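Side-chain contacts in putative PAS/PAC sensor protein (Nakamurella multipartita DSM 44233, PDB 6HMJ), which senses blue light through a flavin mononucleotide chromophore and links that signal to RNA binding and translational regulation, with an ANTAR domain as the probable RNA-binding part: residues E29-L34 against V41-A46; R315-R318 against H322-W325; W325-L330 against T351-R356. All blocks are in the same frame, centred on the assembly; numbering follows the deposited sequence.

Contact 1. Residues E29-L34 against V41-A46; sequences ELALVL and VVLTPA
Within the N-terminal PAS domain, L43 reaches from the loop ahead of helix 45-50 and lays its forked end on helix 28-34, against L30, A31 and L34. This leucine carries the whole meeting: its two methyls divide the helix surface between them, and no hydrogen bond joins the segments. CD1 comes in over the first turn, 4.0 Å from A31 CB and 4.1 Å from L30 CB. CD2 turns toward the next turn and meets the end of L34, whose CD1 lies 4.1 Å away. With L43 CG anti to the carbonyl carbon (chi1 -67°), the fork is carried from the loop to the helix, where it meets residues i, i+1 and i+4. The small side chain of A31 lets that fork come down almost to the backbone between the two longer leucines. L30 and L43 also share F24 of strand 24-26, which ties the pair to the PAS sheet. Right after L43 the chain enters its next helix, with T44 as N-cap and its OG1 bonded to V47 N. The nearest approach of all is to the helix backbone: L43 CD1 lies 3.7 Å from A31 N.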
loop_
_atom_site.group_PDB
_atom_site.type_symbol
_atom_site.label_atom_id
_atom_site.label_comp_id
_atom_site.label_asym_id
_atom_site.label_seq_id
_atom_site.Cartn_x
_atom_site.Cartn_y
_atom_site.Cartn_z
ATOM N N GLU A 29 24.014 50.384 11.366
ATOM C CA GLU A 29 23.197 49.373 10.709
ATOM C C GLU A 29 22.397 49.959 9.554
ATOM O O GLU A 29 22.153 49.266 8.559
ATOM C CB GLU A 29 22.278 48.717 11.735
ATOM C CG GLU A 29 23.036 47.978 12.835
ATOM C CD GLU A 29 23.300 48.834 14.063
ATOM O OE1 GLU A 29 22.541 49.797 14.304
ATOM O OE2 GLU A 29 24.266 48.533 14.795
ATOM N N LEU A 30 21.978 51.222 9.661
ATOM C CA LEU A 30 21.282 51.857 8.546
ATOM C C LEU A 30 22.204 51.994 7.341
ATOM O O LEU A 30 21.793 51.743 6.203
ATOM C CB LEU A 30 20.734 53.220 8.969
ATOM C CG LEU A 30 20.092 54.076 7.872
ATOM C CD1 LEU A 30 19.137 53.268 7.008
ATOM C CD2 LEU A 30 19.362 55.261 8.487
ATOM N N ALA A 31 23.459 52.385 7.572
ATOM C CA ALA A 31 24.418 52.442 6.474
ATOM C C ALA A 31 24.533 51.094 5.774
ATOM O O ALA A 31 24.531 51.023 4.539
ATOM C CB ALA A 31 25.782 52.892 6.998
ATOM N N LEU A 32 24.619 50.009 6.548
ATOM C CA LEU A 32 24.764 48.683 5.955
ATOM C C LEU A 32 23.525 48.286 5.165
ATOM O O LEU A 32 23.637 47.724 4.069
ATOM C CB LEU A 32 25.062 47.652 7.041
ATOM C CG LEU A 32 26.466 47.726 7.646
ATOM C CD1 LEU A 32 26.528 46.969 8.960
ATOM C CD2 LEU A 32 27.495 47.181 6.663
ATOM N N VAL A 33 22.334 48.560 5.704
ATOM C CA VAL A 33 21.108 48.237 4.982
ATOM C C VAL A 33 21.110 48.894 3.609
ATOM O O VAL A 33 20.712 48.283 2.610
ATOM C CB VAL A 33 19.876 48.659 5.804
ATOM C CG1 VAL A 33 18.622 48.621 4.942
ATOM C CG2 VAL A 33 19.713 47.755 7.015
ATOM N N LEU A 34 21.552 50.153 3.536
ATOM C CA LEU A 34 21.551 50.852 2.257
ATOM C C LEU A 34 22.605 50.290 1.309
ATOM O O LEU A 34 22.409 50.315 0.088
ATOM C CB LEU A 34 21.768 52.348 2.488
ATOM C CG LEU A 34 20.711 53.030 3.364
ATOM C CD1 LEU A 34 21.000 54.519 3.527
ATOM C CD2 LEU A 34 19.307 52.819 2.807
ATOM N N VAL A 41 30.032 56.412 4.267
ATOM C CA VAL A 41 29.000 57.363 3.875
ATOM C C VAL A 41 28.564 58.196 5.069
ATOM O O VAL A 41 28.546 57.730 6.211
ATOM C CB VAL A 41 27.781 56.640 3.248
ATOM C CG1 VAL A 41 26.563 57.555 3.204
ATOM C CG2 VAL A 41 28.124 56.153 1.851
ATOM N N VAL A 42 28.223 59.450 4.787
ATOM C CA VAL A 42 27.524 60.310 5.731
ATOM C C VAL A 42 26.030 60.134 5.498
ATOM O O VAL A 42 25.553 60.270 4.367
ATOM C CB VAL A 42 27.939 61.779 5.553
ATOM C CG1 VAL A 42 27.056 62.686 6.403
ATOM C CG2 VAL A 42 29.406 61.969 5.896
ATOM N N LEU A 43 25.289 59.842 6.563
ATOM C CA LEU A 43 23.888 59.446 6.453
ATOM C C LEU A 43 23.021 60.679 6.677
ATOM O O LEU A 43 23.010 61.250 7.772
ATOM C CB LEU A 43 23.535 58.343 7.447
ATOM C CG LEU A 43 24.165 56.965 7.247
ATOM C CD1 LEU A 43 23.714 56.025 8.354
ATOM C CD2 LEU A 43 23.794 56.398 5.884
ATOM N N THR A 44 22.355 61.114 5.619
ATOM C CA THR A 44 21.443 62.244 5.610
ATOM C C THR A 44 20.114 61.789 5.028
ATOM O O THR A 44 20.039 60.738 4.380
ATOM C CB THR A 44 21.997 63.416 4.789
ATOM O OG1 THR A 44 22.015 63.059 3.404
ATOM C CG2 THR A 44 23.409 63.763 5.244
ATOM N N PRO A 45 19.034 62.538 5.271
ATOM C CA PRO A 45 17.760 62.183 4.623
ATOM C C PRO A 45 17.861 62.108 3.109
ATOM O O PRO A 45 17.290 61.194 2.498
ATOM C CB PRO A 45 16.821 63.312 5.072
ATOM C CG PRO A 45 17.389 63.778 6.365
ATOM C CD PRO A 45 18.879 63.659 6.216
ATOM N N ALA A 46 18.577 63.044 2.480
ATOM C CA ALA A 46 18.772 62.986 1.035
ATOM C C ALA A 46 19.426 61.678 0.606
ATOM O O ALA A 46 19.198 61.211 -0.516
ATOM C CB ALA A 46 19.616 64.176 0.575
#

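Contact 2. Residues R315-R318 against H322-W325; sequences RNFR and HAFW. With FMN (flavin mononucleotide), chain E.
R315-F317 and A323-W325 run antiparallel as neighbouring strands, their axes inclined at 142°. N316 and F324 form the hydrogen-bonded pair, with N316 N to F324 O and F324 N to N316 O both 3.0 Å. The pairs on either side, R315 with W325 and F317 with A323, are non-hydrogen-bonded, and R318 N to H322 O at 2.9 Å continues the pairing toward the turn. Side chains alternate between the two faces. On one of them R315 bends at chi2 (74°) and crosses W325 at about a right angle: CD sits over the five-membered ring, 4.2 Å from its centroid, while CZ makes an off-centre cation-pi contact at 4.5 Å from that centroid. The guanidinium is tilted 54° from the indole rather than stacked flat, and A323 CB lies over one of its faces. F317 CE2 touches the same methyl. On the other face N316 CB rests over the F324 ring, 3.9 Å from its centroid, beneath an amide that reads the flavin. N316 OD1 accepts from FMN N3 at 3.1 Å and also from N326 ND2; N316 ND2 gives to FMN O2 at 3.3 Å and to the backbone O of R315, one residue back. These paired bonds fix which way round the amide is turned. Toward the turn, R318 crosses H322 obliquely, NH2 near H322 CB, on its way to a salt bridge with D320. A beta hairpin whose asparagine pairs with the pyrimidine edge of FMN, with Q288 also hydrogen-bonded to the flavin, is characteristic of the LOV class of PAS domains.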
loop_
_atom_site.group_PDB
_atom_site.type_symbol
_atom_site.label_atom_id
_atom_site.label_comp_id
_atom_site.label_asym_id
_atom_site.label_seq_id
_atom_site.Cartn_x
_atom_site.Cartn_y
_atom_site.Cartn_z
ATOM N N ARG A 315 -20.187 -19.793 -12.824
ATOM C CA ARG A 315 -20.398 -19.179 -11.520
ATOM C C ARG A 315 -21.318 -20.073 -10.695
ATOM O O ARG A 315 -22.392 -20.468 -11.161
ATOM C CB ARG A 315 -20.996 -17.782 -11.700
ATOM C CG ARG A 315 -21.041 -16.923 -10.444
ATOM C CD ARG A 315 -19.656 -16.412 -10.062
ATOM N NE ARG A 315 -19.708 -15.405 -9.002
ATOM C CZ ARG A 315 -18.652 -14.994 -8.305
ATOM N NH1 ARG A 315 -17.451 -15.502 -8.547
ATOM N NH2 ARG A 315 -18.797 -14.073 -7.361
ATOM N N ASN A 316 -20.891 -20.408 -9.479
ATOM C CA ASN A 316 -21.603 -21.352 -8.629
ATOM C C ASN A 316 -21.784 -20.770 -7.234
ATOM O O ASN A 316 -21.240 -19.714 -6.896
ATOM C CB ASN A 316 -20.861 -22.692 -8.512
ATOM C CG ASN A 316 -21.110 -23.636 -9.686
ATOM O OD1 ASN A 316 -20.508 -24.703 -9.732
ATOM N ND2 ASN A 316 -21.986 -23.262 -10.618
ATOM N N PHE A 317 -22.542 -21.499 -6.415
ATOM C CA PHE A 317 -22.919 -21.040 -5.085
ATOM C C PHE A 317 -22.999 -22.232 -4.148
ATOM O O PHE A 317 -23.603 -23.252 -4.489
ATOM C CB PHE A 317 -24.260 -20.299 -5.132
ATOM C CG PHE A 317 -24.337 -19.268 -6.219
ATOM C CD1 PHE A 317 -24.768 -19.612 -7.489
ATOM C CD2 PHE A 317 -23.953 -17.959 -5.979
ATOM C CE1 PHE A 317 -24.827 -18.667 -8.494
ATOM C CE2 PHE A 317 -24.013 -17.012 -6.979
ATOM C CZ PHE A 317 -24.447 -17.366 -8.238
ATOM N N ARG A 318 -22.392 -22.095 -2.973
ATOM C CA ARG A 318 -22.454 -23.133 -1.958
ATOM C C ARG A 318 -23.855 -23.185 -1.351
ATOM O O ARG A 318 -24.723 -22.361 -1.649
ATOM C CB ARG A 318 -21.405 -22.877 -0.876
ATOM C CG ARG A 318 -20.001 -22.656 -1.423
ATOM C CD ARG A 318 -18.980 -22.442 -0.312
ATOM N NE ARG A 318 -19.300 -21.289 0.527
ATOM C CZ ARG A 318 -18.514 -20.822 1.494
ATOM N NH1 ARG A 318 -17.347 -21.399 1.746
ATOM N NH2 ARG A 318 -18.895 -19.773 2.207
ATOM N N HIS A 322 -22.907 -18.373 -0.773
ATOM C CA HIS A 322 -21.717 -17.650 -1.198
ATOM C C HIS A 322 -21.198 -18.191 -2.522
ATOM O O HIS A 322 -21.253 -19.393 -2.791
ATOM C CB HIS A 322 -20.634 -17.720 -0.127
ATOM C CG HIS A 322 -20.832 -16.742 0.988
ATOM N ND1 HIS A 322 -21.387 -17.089 2.201
ATOM C CD2 HIS A 322 -20.562 -15.417 1.062
ATOM C CE1 HIS A 322 -21.441 -16.022 2.978
ATOM N NE2 HIS A 322 -20.947 -14.994 2.311
ATOM N N ALA A 323 -20.701 -17.282 -3.353
ATOM C CA ALA A 323 -20.370 -17.577 -4.735
ATOM C C ALA A 323 -18.906 -17.971 -4.871
ATOM O O ALA A 323 -18.077 -17.701 -4.000
ATOM C CB ALA A 323 -20.671 -16.368 -5.626
ATOM N N PHE A 324 -18.604 -18.642 -5.978
ATOM C CA PHE A 324 -17.233 -18.986 -6.319
ATOM C C PHE A 324 -17.199 -19.376 -7.788
ATOM O O PHE A 324 -18.203 -19.824 -8.346
ATOM C CB PHE A 324 -16.695 -20.119 -5.436
ATOM C CG PHE A 324 -17.375 -21.447 -5.659
ATOM C CD1 PHE A 324 -18.599 -21.725 -5.069
ATOM C CD2 PHE A 324 -16.784 -22.418 -6.449
ATOM C CE1 PHE A 324 -19.222 -22.943 -5.269
ATOM C CE2 PHE A 324 -17.404 -23.639 -6.653
ATOM C CZ PHE A 324 -18.626 -23.900 -6.060
ATOM N N TRP A 325 -16.040 -19.185 -8.412
ATOM C CA TRP A 325 -15.846 -19.627 -9.784
ATOM C C TRP A 325 -15.468 -21.100 -9.790
ATOM O O TRP A 325 -14.539 -21.516 -9.089
ATOM C CB TRP A 325 -14.766 -18.802 -10.481
ATOM C CG TRP A 325 -15.238 -17.461 -10.945
ATOM C CD1 TRP A 325 -15.011 -16.257 -10.347
ATOM C CD2 TRP A 325 -16.025 -17.189 -12.109
ATOM N NE1 TRP A 325 -15.607 -15.250 -11.069
ATOM C CE2 TRP A 325 -16.236 -15.798 -12.156
ATOM C CE3 TRP A 325 -16.570 -17.989 -13.119
ATOM C CZ2 TRP A 325 -16.969 -15.188 -13.170
ATOM C CZ3 TRP A 325 -17.297 -17.382 -14.124
ATOM C CH2 TRP A 325 -17.490 -15.996 -14.143
HETATM N N1 FMN E . -22.976 -27.705 -13.404
HETATM C C2 FMN E . -22.597 -26.731 -12.547
HETATM O O2 FMN E . -23.071 -25.584 -12.687
HETATM N N3 FMN E . -21.725 -26.947 -11.547
HETATM C C4 FMN E . -21.166 -28.139 -11.323
HETATM O O4 FMN E . -20.360 -28.301 -10.382
HETATM C C4A FMN E . -21.528 -29.261 -12.214
HETATM N N5 FMN E . -21.011 -30.494 -12.055
HETATM C C5A FMN E . -21.363 -31.499 -12.890
HETATM C C6 FMN E . -20.805 -32.759 -12.699
HETATM C C7 FMN E . -21.148 -33.812 -13.534
HETATM C C7M FMN E . -20.536 -35.168 -13.307
HETATM C C8 FMN E . -22.111 -33.586 -14.645
HETATM C C8M FMN E . -22.506 -34.698 -15.579
HETATM C C9 FMN E . -22.663 -32.330 -14.841
HETATM C C9A FMN E . -22.331 -31.267 -14.006
HETATM N N10 FMN E . -22.883 -29.971 -14.180
HETATM C C10 FMN E . -22.488 -28.958 -13.295
HETATM C "C1'" FMN E . -23.829 -29.623 -15.245
HETATM C "C2'" FMN E . -25.257 -29.712 -14.745
HETATM O "O2'" FMN E . -25.406 -30.792 -13.821
HETATM C "C3'" FMN E . -26.181 -29.925 -15.929
HETATM O "O3'" FMN E . -25.799 -31.134 -16.603
HETATM C "C4'" FMN E . -26.137 -28.788 -16.938
HETATM O "O4'" FMN E . -26.475 -27.553 -16.307
HETATM C "C5'" FMN E . -27.112 -29.158 -18.046
HETATM O "O5'" FMN E . -27.997 -28.091 -18.355
HETATM P P FMN E . -29.501 -28.135 -17.794
HETATM O O1P FMN E . -30.075 -26.843 -18.318
HETATM O O2P FMN E . -30.078 -29.387 -18.410
HETATM O O3P FMN E . -29.360 -28.243 -16.295
#

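Contact 3. Residues W325-L330 against T351-R356; sequences WNEFHL and TERVER. With FMN (flavin mononucleotide), chain E.
V354 plants CG1 on the five-membered ring of W325, 3.4 Å from the ring centroid and 12° off its normal. The indole thus has a valine methyl on this face and R315 on the opposite one, held between the start of helix 351-372 and the neighbouring strand. The helix begins just beside the same residue: W325 N donates to T351 OG1 at 3.0 Å (N-H...O 159°), and that hydroxyl also bonds D349 OD1, so its oxygen links the strand backbone to the residues leading into the helix. Two residues further on, E327 extends toward the helix and R353 folds back at chi2 and chi3 to meet it. OE1 arrives at the edge of the guanidinium, forming a salt bridge with NH2; the carboxylate and guanidinium planes are 46° apart. The modelled separation is improbably short, so its exact length is doubtful. Strand alternation turns N326, F328 and L330 to the other side, toward the flavin. N326 ND2 comes within 3.0 Å of FMN O4, F328 lays a ring face over the flavin near C4 and C4A, with CZ 3.4 Å from FMN C10, and L330 CD2 reaches FMN C8 at 3.3 Å. On the helix, E352 and E355 bond to residues of helix 192-202. One strand therefore lines the chromophore pocket with one face and receives the start of the C-terminal helix on the other, an arrangement familiar from LOV photoreceptors, where such a helix probably relays changes at the flavin through the sheet.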
loop_
_atom_site.group_PDB
_atom_site.type_symbol
_atom_site.label_atom_id
_atom_site.label_comp_id
_atom_site.label_asym_id
_atom_site.label_seq_id
_atom_site.Cartn_x
_atom_site.Cartn_y
_atom_site.Cartn_z
ATOM N N TRP A 325 -16.040 -19.185 -8.412
ATOM C CA TRP A 325 -15.846 -19.627 -9.784
ATOM C C TRP A 325 -15.468 -21.100 -9.790
ATOM O O TRP A 325 -14.539 -21.516 -9.089
ATOM C CB TRP A 325 -14.766 -18.802 -10.481
ATOM C CG TRP A 325 -15.238 -17.461 -10.945
ATOM C CD1 TRP A 325 -15.011 -16.257 -10.347
ATOM C CD2 TRP A 325 -16.025 -17.189 -12.109
ATOM N NE1 TRP A 325 -15.607 -15.250 -11.069
ATOM C CE2 TRP A 325 -16.236 -15.798 -12.156
ATOM C CE3 TRP A 325 -16.570 -17.989 -13.119
ATOM C CZ2 TRP A 325 -16.969 -15.188 -13.170
ATOM C CZ3 TRP A 325 -17.297 -17.382 -14.124
ATOM C CH2 TRP A 325 -17.490 -15.996 -14.143
ATOM N N ASN A 326 -16.186 -21.884 -10.588
ATOM C CA ASN A 326 -16.032 -23.333 -10.637
ATOM C C ASN A 326 -15.556 -23.714 -12.030
ATOM O O ASN A 326 -16.316 -23.614 -12.999
ATOM C CB ASN A 326 -17.357 -24.021 -10.299
ATOM C CG ASN A 326 -17.250 -25.543 -10.260
ATOM O OD1 ASN A 326 -16.255 -26.131 -10.688
ATOM N ND2 ASN A 326 -18.293 -26.187 -9.746
ATOM N N GLU A 327 -14.302 -24.138 -12.133
ATOM C CA GLU A 327 -13.800 -24.792 -13.338
ATOM C C GLU A 327 -13.868 -26.293 -13.082
ATOM O O GLU A 327 -13.042 -26.846 -12.350
ATOM C CB GLU A 327 -12.380 -24.353 -13.678
ATOM C CG GLU A 327 -11.913 -24.899 -15.025
ATOM C CD GLU A 327 -10.466 -24.602 -15.321
ATOM O OE1 GLU A 327 -10.182 -23.499 -15.831
ATOM O OE2 GLU A 327 -9.611 -25.471 -15.045
ATOM N N PHE A 328 -14.862 -26.952 -13.668
ATOM C CA PHE A 328 -15.034 -28.388 -13.510
ATOM C C PHE A 328 -14.900 -29.070 -14.862
ATOM O O PHE A 328 -15.490 -28.627 -15.854
ATOM C CB PHE A 328 -16.381 -28.729 -12.851
ATOM C CG PHE A 328 -17.582 -28.456 -13.709
ATOM C CD1 PHE A 328 -18.019 -29.386 -14.637
ATOM C CD2 PHE A 328 -18.305 -27.290 -13.550
ATOM C CE1 PHE A 328 -19.135 -29.139 -15.418
ATOM C CE2 PHE A 328 -19.424 -27.039 -14.324
ATOM C CZ PHE A 328 -19.839 -27.965 -15.257
ATOM N N HIS A 329 -14.118 -30.143 -14.893
ATOM C CA HIS A 329 -13.916 -30.931 -16.100
ATOM C C HIS A 329 -14.914 -32.084 -16.127
ATOM O O HIS A 329 -15.213 -32.688 -15.093
ATOM C CB HIS A 329 -12.478 -31.452 -16.144
ATOM C CG HIS A 329 -12.212 -32.426 -17.248
ATOM N ND1 HIS A 329 -11.850 -33.735 -17.009
ATOM C CD2 HIS A 329 -12.239 -32.284 -18.594
ATOM C CE1 HIS A 329 -11.675 -34.359 -18.159
ATOM N NE2 HIS A 329 -11.905 -33.501 -19.137
ATOM N N LEU A 330 -15.438 -32.374 -17.314
ATOM C CA LEU A 330 -16.405 -33.445 -17.513
ATOM C C LEU A 330 -15.749 -34.526 -18.358
ATOM O O LEU A 330 -15.361 -34.273 -19.505
ATOM C CB LEU A 330 -17.674 -32.929 -18.191
ATOM C CG LEU A 330 -18.614 -32.080 -17.334
ATOM C CD1 LEU A 330 -19.673 -31.434 -18.207
ATOM C CD2 LEU A 330 -19.261 -32.903 -16.237
ATOM N N THR A 351 -11.455 -19.189 -8.120
ATOM C CA THR A 351 -11.851 -17.794 -7.965
ATOM C C THR A 351 -10.647 -16.863 -8.060
ATOM O O THR A 351 -10.648 -15.906 -8.843
ATOM C CB THR A 351 -12.572 -17.606 -6.629
ATOM O OG1 THR A 351 -13.735 -18.443 -6.591
ATOM C CG2 THR A 351 -12.982 -16.150 -6.440
ATOM N N GLU A 352 -9.606 -17.127 -7.265
ATOM C CA GLU A 352 -8.454 -16.229 -7.237
ATOM C C GLU A 352 -7.801 -16.120 -8.609
ATOM O O GLU A 352 -7.407 -15.027 -9.031
ATOM C CB GLU A 352 -7.441 -16.712 -6.203
ATOM C CG GLU A 352 -7.894 -16.536 -4.771
ATOM C CD GLU A 352 -7.943 -15.078 -4.362
ATOM O OE1 GLU A 352 -9.045 -14.491 -4.380
ATOM O OE2 GLU A 352 -6.876 -14.516 -4.023
ATOM N N ARG A 353 -7.675 -17.240 -9.321
ATOM C CA ARG A 353 -7.127 -17.199 -10.672
ATOM C C ARG A 353 -8.022 -16.380 -11.593
ATOM O O ARG A 353 -7.539 -15.554 -12.376
ATOM C CB ARG A 353 -6.950 -18.621 -11.202
ATOM C CG ARG A 353 -6.267 -18.705 -12.552
ATOM C CD ARG A 353 -7.268 -18.926 -13.665
ATOM N NE ARG A 353 -7.797 -20.283 -13.663
ATOM C CZ ARG A 353 -8.819 -20.692 -14.406
ATOM N NH1 ARG A 353 -9.438 -19.847 -15.221
ATOM N NH2 ARG A 353 -9.222 -21.951 -14.333
ATOM N N VAL A 354 -9.337 -16.604 -11.520
ATOM C CA VAL A 354 -10.269 -15.873 -12.373
ATOM C C VAL A 354 -10.233 -14.386 -12.049
ATOM O O VAL A 354 -10.305 -13.537 -12.945
ATOM C CB VAL A 354 -11.691 -16.447 -12.227
ATOM C CG1 VAL A 354 -12.731 -15.461 -12.756
ATOM C CG2 VAL A 354 -11.800 -17.778 -12.956
ATOM N N GLU A 355 -10.135 -14.046 -10.762
ATOM C CA GLU A 355 -10.088 -12.643 -10.369
ATOM C C GLU A 355 -8.885 -11.942 -10.989
ATOM O O GLU A 355 -8.988 -10.795 -11.441
ATOM C CB GLU A 355 -10.056 -12.527 -8.846
ATOM C CG GLU A 355 -10.649 -11.233 -8.318
ATOM C CD GLU A 355 -12.148 -11.165 -8.502
ATOM O OE1 GLU A 355 -12.850 -12.051 -7.976
ATOM O OE2 GLU A 355 -12.617 -10.229 -9.182
ATOM N N ARG A 356 -7.731 -12.614 -11.015
ATOM C CA ARG A 356 -6.561 -12.051 -11.678
ATOM C C ARG A 356 -6.779 -11.953 -13.182
ATOM O O ARG A 356 -6.525 -10.908 -13.790
ATOM C CB ARG A 356 -5.324 -12.895 -11.375
ATOM C CG ARG A 356 -4.055 -12.404 -12.068
ATOM C CD ARG A 356 -2.866 -13.287 -11.733
ATOM N NE ARG A 356 -1.615 -12.766 -12.279
ATOM C CZ ARG A 356 -1.070 -13.156 -13.430
ATOM N NH1 ARG A 356 -1.656 -14.080 -14.180
ATOM N NH2 ARG A 356 0.074 -12.618 -13.831
HETATM N N1 FMN E . -22.976 -27.705 -13.404
HETATM C C2 FMN E . -22.597 -26.731 -12.547
HETATM O O2 FMN E . -23.071 -25.584 -12.687
HETATM N N3 FMN E . -21.725 -26.947 -11.547
HETATM C C4 FMN E . -21.166 -28.139 -11.323
HETATM O O4 FMN E . -20.360 -28.301 -10.382
HETATM C C4A FMN E . -21.528 -29.261 -12.214
HETATM N N5 FMN E . -21.011 -30.494 -12.055
HETATM C C5A FMN E . -21.363 -31.499 -12.890
HETATM C C6 FMN E . -20.805 -32.759 -12.699
HETATM C C7 FMN E . -21.148 -33.812 -13.534
HETATM C C7M FMN E . -20.536 -35.168 -13.307
HETATM C C8 FMN E . -22.111 -33.586 -14.645
HETATM C C8M FMN E . -22.506 -34.698 -15.579
HETATM C C9 FMN E . -22.663 -32.330 -14.841
HETATM C C9A FMN E . -22.331 -31.267 -14.006
HETATM N N10 FMN E . -22.883 -29.971 -14.180
HETATM C C10 FMN E . -22.488 -28.958 -13.295
HETATM C "C1'" FMN E . -23.829 -29.623 -15.245
HETATM C "C2'" FMN E . -25.257 -29.712 -14.745
HETATM O "O2'" FMN E . -25.406 -30.792 -13.821
HETATM C "C3'" FMN E . -26.181 -29.925 -15.929
HETATM O "O3'" FMN E . -25.799 -31.134 -16.603
HETATM C "C4'" FMN E . -26.137 -28.788 -16.938
HETATM O "O4'" FMN E . -26.475 -27.553 -16.307
HETATM C "C5'" FMN E . -27.112 -29.158 -18.046
HETATM O "O5'" FMN E . -27.997 -28.091 -18.355
HETATM P P FMN E . -29.501 -28.135 -17.794
HETATM O O1P FMN E . -30.075 -26.843 -18.318
HETATM O O2P FMN E . -30.078 -29.387 -18.410
HETATM O O3P FMN E . -29.360 -28.243 -16.295
#

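How the contacts relate
Contact 1 comes first along the chain and stands far from the others, its centre about 88 Å from that of contact 2 and about 86 Å from that of contact 3. It belongs to the N-terminal PAS domain, which the long helix 114-149 separates from the rest of the chain. Contacts 2 and 3 are about 10 Å apart between centres, share W325 and strand 323-334, and lie in the antiparallel sheet of the flavin-binding domain. Both contacts touch FMN, while helix 351-372 leaves from the sheet's other face. Strand 323-334 is thus one direct link between chromophore and C-terminal helix.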